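Local coordinates for Serine/threonine-protein kinase Tel1 (Chaetomium thermophilum, PDB 6SKY) that phosphorylates serine and threonine residues of proteins using ATP, probably at sites followed by glutamine, to activate checkpoint signalling upon DNA damage, at residues 2461-2473 / 2486-2498. Residues are numbered along the deposited sequence; the frame is centred on the assembly and turned at random.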
# COMPACT_ATOMS: atom_id res chain seq x y z
N PRO A 2461 -43.78 22.79 3.73
CA PRO A 2461 -44.57 22.78 4.97
C PRO A 2461 -44.59 21.44 5.68
O PRO A 2461 -44.60 21.41 6.91
CB PRO A 2461 -45.96 23.21 4.49
CG PRO A 2461 -45.99 22.88 3.08
CD PRO A 2461 -44.62 23.07 2.56
N TYR A 2462 -44.59 20.34 4.94
CA TYR A 2462 -44.61 19.03 5.57
C TYR A 2462 -43.26 18.63 6.16
O TYR A 2462 -43.13 17.52 6.68
CB TYR A 2462 -45.06 17.97 4.57
CG TYR A 2462 -46.32 18.35 3.85
CD1 TYR A 2462 -47.51 18.53 4.54
CD2 TYR A 2462 -46.33 18.53 2.48
CE1 TYR A 2462 -48.65 18.88 3.89
CE2 TYR A 2462 -47.47 18.89 1.82
CZ TYR A 2462 -48.63 19.06 2.53
OH TYR A 2462 -49.77 19.41 1.86
N HIS A 2463 -42.26 19.51 6.09
CA HIS A 2463 -40.98 19.28 6.71
C HIS A 2463 -40.69 20.23 7.86
O HIS A 2463 -39.73 19.99 8.60
CB HIS A 2463 -39.85 19.39 5.68
CG HIS A 2463 -39.86 18.31 4.65
ND1 HIS A 2463 -40.69 18.34 3.55
CD2 HIS A 2463 -39.15 17.17 4.55
CE1 HIS A 2463 -40.49 17.26 2.82
NE2 HIS A 2463 -39.57 16.53 3.40
N GLY A 2464 -41.47 21.29 8.03
CA GLY A 2464 -41.22 22.22 9.10
C GLY A 2464 -42.39 22.46 10.03
O GLY A 2464 -42.21 22.87 11.18
N MET A 2465 -43.61 22.19 9.57
CA MET A 2465 -44.74 22.64 10.36
C MET A 2465 -45.03 21.74 11.55
O MET A 2465 -45.58 22.22 12.54
CB MET A 2465 -45.96 22.79 9.48
CG MET A 2465 -46.34 24.24 9.32
SD MET A 2465 -46.77 24.70 7.65
CE MET A 2465 -48.12 23.58 7.39
N TYR A 2466 -44.63 20.48 11.51
CA TYR A 2466 -44.76 19.66 12.71
C TYR A 2466 -43.76 20.07 13.78
O TYR A 2466 -44.08 20.02 14.97
CB TYR A 2466 -44.61 18.19 12.37
CG TYR A 2466 -45.87 17.57 11.86
CD1 TYR A 2466 -46.88 17.22 12.73
CD2 TYR A 2466 -46.06 17.36 10.52
CE1 TYR A 2466 -48.03 16.66 12.28
CE2 TYR A 2466 -47.22 16.80 10.05
CZ TYR A 2466 -48.20 16.45 10.94
OH TYR A 2466 -49.36 15.89 10.48
N HIS A 2467 -42.57 20.49 13.38
CA HIS A 2467 -41.62 21.04 14.34
C HIS A 2467 -42.17 22.31 14.96
O HIS A 2467 -42.05 22.51 16.18
CB HIS A 2467 -40.29 21.34 13.66
CG HIS A 2467 -39.54 20.12 13.25
ND1 HIS A 2467 -39.44 19.72 11.94
CD2 HIS A 2467 -38.87 19.20 13.98
CE1 HIS A 2467 -38.73 18.61 11.88
NE2 HIS A 2467 -38.37 18.27 13.11
N ILE A 2468 -42.80 23.16 14.16
CA ILE A 2468 -43.38 24.38 14.71
C ILE A 2468 -44.51 24.05 15.67
O ILE A 2468 -44.61 24.64 16.76
CB ILE A 2468 -43.84 25.32 13.59
CG1 ILE A 2468 -42.64 25.78 12.78
CG2 ILE A 2468 -44.57 26.50 14.15
CD1 ILE A 2468 -41.48 26.20 13.61
N TRP A 2469 -45.38 23.11 15.30
CA TRP A 2469 -46.48 22.74 16.17
C TRP A 2469 -45.98 22.20 17.50
O TRP A 2469 -46.46 22.58 18.57
CB TRP A 2469 -47.39 21.72 15.49
CG TRP A 2469 -48.67 21.52 16.22
CD1 TRP A 2469 -49.82 22.20 16.04
CD2 TRP A 2469 -48.92 20.58 17.27
NE1 TRP A 2469 -50.78 21.75 16.90
CE2 TRP A 2469 -50.25 20.75 17.67
CE3 TRP A 2469 -48.15 19.61 17.91
CZ2 TRP A 2469 -50.83 20.00 18.68
CZ3 TRP A 2469 -48.73 18.86 18.91
CH2 TRP A 2469 -50.04 19.06 19.28
N THR A 2470 -45.01 21.29 17.46
CA THR A 2470 -44.47 20.74 18.69
C THR A 2470 -43.80 21.81 19.54
O THR A 2470 -43.89 21.78 20.77
CB THR A 2470 -43.48 19.63 18.37
OG1 THR A 2470 -44.13 18.65 17.57
CG2 THR A 2470 -43.00 18.98 19.64
N GLY A 2471 -43.13 22.77 18.90
CA GLY A 2471 -42.48 23.81 19.67
C GLY A 2471 -43.47 24.74 20.34
O GLY A 2471 -43.22 25.22 21.45
N ALA A 2472 -44.58 25.03 19.69
CA ALA A 2472 -45.54 25.95 20.27
C ALA A 2472 -46.39 25.28 21.34
O ALA A 2472 -46.48 25.78 22.47
CB ALA A 2472 -46.43 26.54 19.18
N ARG A 2473 -47.00 24.15 21.02
CA ARG A 2473 -47.88 23.45 21.95
C ARG A 2473 -47.11 22.49 22.86
O ARG A 2473 -46.66 22.88 23.93
CB ARG A 2473 -48.94 22.67 21.17
CG ARG A 2473 -49.51 23.44 19.99
CD ARG A 2473 -50.39 24.59 20.42
NE ARG A 2473 -50.23 25.76 19.57
CZ ARG A 2473 -50.92 25.98 18.46
NH1 ARG A 2473 -50.72 27.09 17.76
NH2 ARG A 2473 -51.82 25.10 18.05
N ARG A 2486 -37.84 29.66 23.88
CA ARG A 2486 -38.05 28.84 22.70
C ARG A 2486 -39.53 28.70 22.40
O ARG A 2486 -39.95 28.82 21.24
CB ARG A 2486 -37.41 27.47 22.90
CG ARG A 2486 -37.47 26.59 21.69
CD ARG A 2486 -37.02 25.19 22.00
NE ARG A 2486 -35.67 25.15 22.53
CZ ARG A 2486 -35.36 24.74 23.76
NH1 ARG A 2486 -36.32 24.32 24.57
NH2 ARG A 2486 -34.11 24.74 24.16
N GLN A 2487 -40.34 28.45 23.43
CA GLN A 2487 -41.78 28.33 23.23
C GLN A 2487 -42.38 29.63 22.71
O GLN A 2487 -43.24 29.62 21.82
CB GLN A 2487 -42.45 27.90 24.53
CG GLN A 2487 -43.67 28.70 24.93
CD GLN A 2487 -44.91 28.31 24.16
OE1 GLN A 2487 -45.51 29.13 23.47
NE2 GLN A 2487 -45.31 27.06 24.30
N ARG A 2488 -41.91 30.77 23.22
CA ARG A 2488 -42.45 32.05 22.77
C ARG A 2488 -42.08 32.33 21.32
O ARG A 2488 -42.93 32.79 20.54
CB ARG A 2488 -41.95 33.17 23.67
CG ARG A 2488 -42.59 33.18 25.04
CD ARG A 2488 -42.19 34.40 25.82
NE ARG A 2488 -40.76 34.41 26.12
CZ ARG A 2488 -40.11 35.45 26.63
NH1 ARG A 2488 -40.76 36.57 26.88
NH2 ARG A 2488 -38.81 35.37 26.87
N ALA A 2489 -40.84 32.06 20.94
CA ALA A 2489 -40.42 32.30 19.56
C ALA A 2489 -41.17 31.40 18.59
O ALA A 2489 -41.63 31.85 17.54
CB ALA A 2489 -38.92 32.10 19.43
N THR A 2490 -41.30 30.11 18.93
CA THR A 2490 -42.04 29.23 18.05
C THR A 2490 -43.51 29.62 17.99
O THR A 2490 -44.14 29.46 16.94
CB THR A 2490 -41.88 27.79 18.51
OG1 THR A 2490 -40.54 27.57 18.93
CG2 THR A 2490 -42.17 26.85 17.37
N ASP A 2491 -44.06 30.17 19.07
CA ASP A 2491 -45.44 30.64 19.02
C ASP A 2491 -45.59 31.83 18.08
O ASP A 2491 -46.58 31.93 17.35
CB ASP A 2491 -45.91 31.01 20.42
CG ASP A 2491 -47.24 30.40 20.77
OD1 ASP A 2491 -47.90 29.86 19.87
OD2 ASP A 2491 -47.62 30.44 21.96
N LYS A 2492 -44.62 32.74 18.08
CA LYS A 2492 -44.68 33.86 17.13
C LYS A 2492 -44.59 33.36 15.70
O LYS A 2492 -45.32 33.85 14.82
CB LYS A 2492 -43.56 34.86 17.42
CG LYS A 2492 -43.63 35.47 18.79
CD LYS A 2492 -42.42 36.31 19.08
CE LYS A 2492 -42.29 36.57 20.56
NZ LYS A 2492 -41.12 37.42 20.88
N ILE A 2493 -43.71 32.39 15.43
CA ILE A 2493 -43.61 31.85 14.08
C ILE A 2493 -44.91 31.16 13.68
O ILE A 2493 -45.33 31.22 12.52
CB ILE A 2493 -42.41 30.90 13.95
CG1 ILE A 2493 -41.11 31.66 14.08
CG2 ILE A 2493 -42.42 30.20 12.61
CD1 ILE A 2493 -39.92 30.80 13.85
N ALA A 2494 -45.57 30.48 14.62
CA ALA A 2494 -46.83 29.83 14.30
C ALA A 2494 -47.92 30.84 13.99
O ALA A 2494 -48.70 30.66 13.04
CB ALA A 2494 -47.26 28.93 15.46
N LYS A 2495 -48.00 31.91 14.78
CA LYS A 2495 -48.96 32.97 14.49
C LYS A 2495 -48.70 33.58 13.12
O LYS A 2495 -49.64 33.93 12.41
CB LYS A 2495 -48.89 34.05 15.56
CG LYS A 2495 -49.29 33.60 16.94
CD LYS A 2495 -48.77 34.58 17.98
CE LYS A 2495 -48.90 34.02 19.39
NZ LYS A 2495 -48.03 34.75 20.35
N ALA A 2496 -47.43 33.72 12.74
CA ALA A 2496 -47.13 34.28 11.43
C ALA A 2496 -47.44 33.30 10.31
O ALA A 2496 -47.84 33.71 9.22
CB ALA A 2496 -45.67 34.71 11.37
N LEU A 2497 -47.26 32.00 10.56
CA LEU A 2497 -47.60 31.00 9.56
C LEU A 2497 -49.09 30.98 9.28
O LEU A 2497 -49.51 30.80 8.14
CB LEU A 2497 -47.15 29.61 10.01
CG LEU A 2497 -45.71 29.19 9.75
CD1 LEU A 2497 -45.56 27.75 10.14
CD2 LEU A 2497 -45.37 29.39 8.30
N SER A 2498 -49.91 31.14 10.32
CA SER A 2498 -51.34 31.21 10.06
C SER A 2498 -51.74 32.63 9.70
O SER A 2498 -52.69 33.18 10.25
CB SER A 2498 -52.14 30.75 11.28
OG SER A 2498 -51.91 31.60 12.38
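Ile2468 packs as a knob into a hole formed by Thr2490, Ile2493, Ala2494 and Leu2497, an interhelical knobs-into-holes contact between two helices consecutive in the modelled chain; segment 2461-2473 falls in the FAT region of this PIKK-family kinase. The axes of 2461-2472 and 2486-2497 cross at -129° and approach to 8.2 Å.

Apolar packing carries most of the contact. With chi1 at -64°, CG1 of Ile2468 lies beside the backbone N and CG2 anti to it, which sets the two branches over different parts of the hole: CG2 rests on Ala2494 CB at 3.9 Å, while CD1 reaches Thr2490 CG2 and Ile2493 CG2. Farther along, Met2465 CG lies 3.7 Å from Leu2497 CD1. Helix 2444-2459 covers Ile2468 through Val2453 and Cys2457, and helix 2507-2522 meets Met2465. Gly2471, without a side chain, lets Thr2490 CG2 lie 3.8 Å from its CA.

Polar contacts gather at the C-terminal end of 2461-2472. Gln2487 NE2 donates to Ala2472 O at 2.5 Å, a bent bond in which the carbonyl oxygen lies 26° out of the Gln2487 amide plane. An alanine in place of Gln2487 would probably leave the Ala2472 carbonyl without this donor. Arg2473 NH2 is salt-bridged to Asp2511, while Arg2473 NH1 stays 4.5 Å from Asp2491 OD1, too far for a second salt bridge. Thr2490 turns its hydroxyl back onto its own helix: OG1 and the backbone N of Thr2490 reach Arg2486 O from opposite faces of the carbonyl plane, OG1 at 2.7 Å.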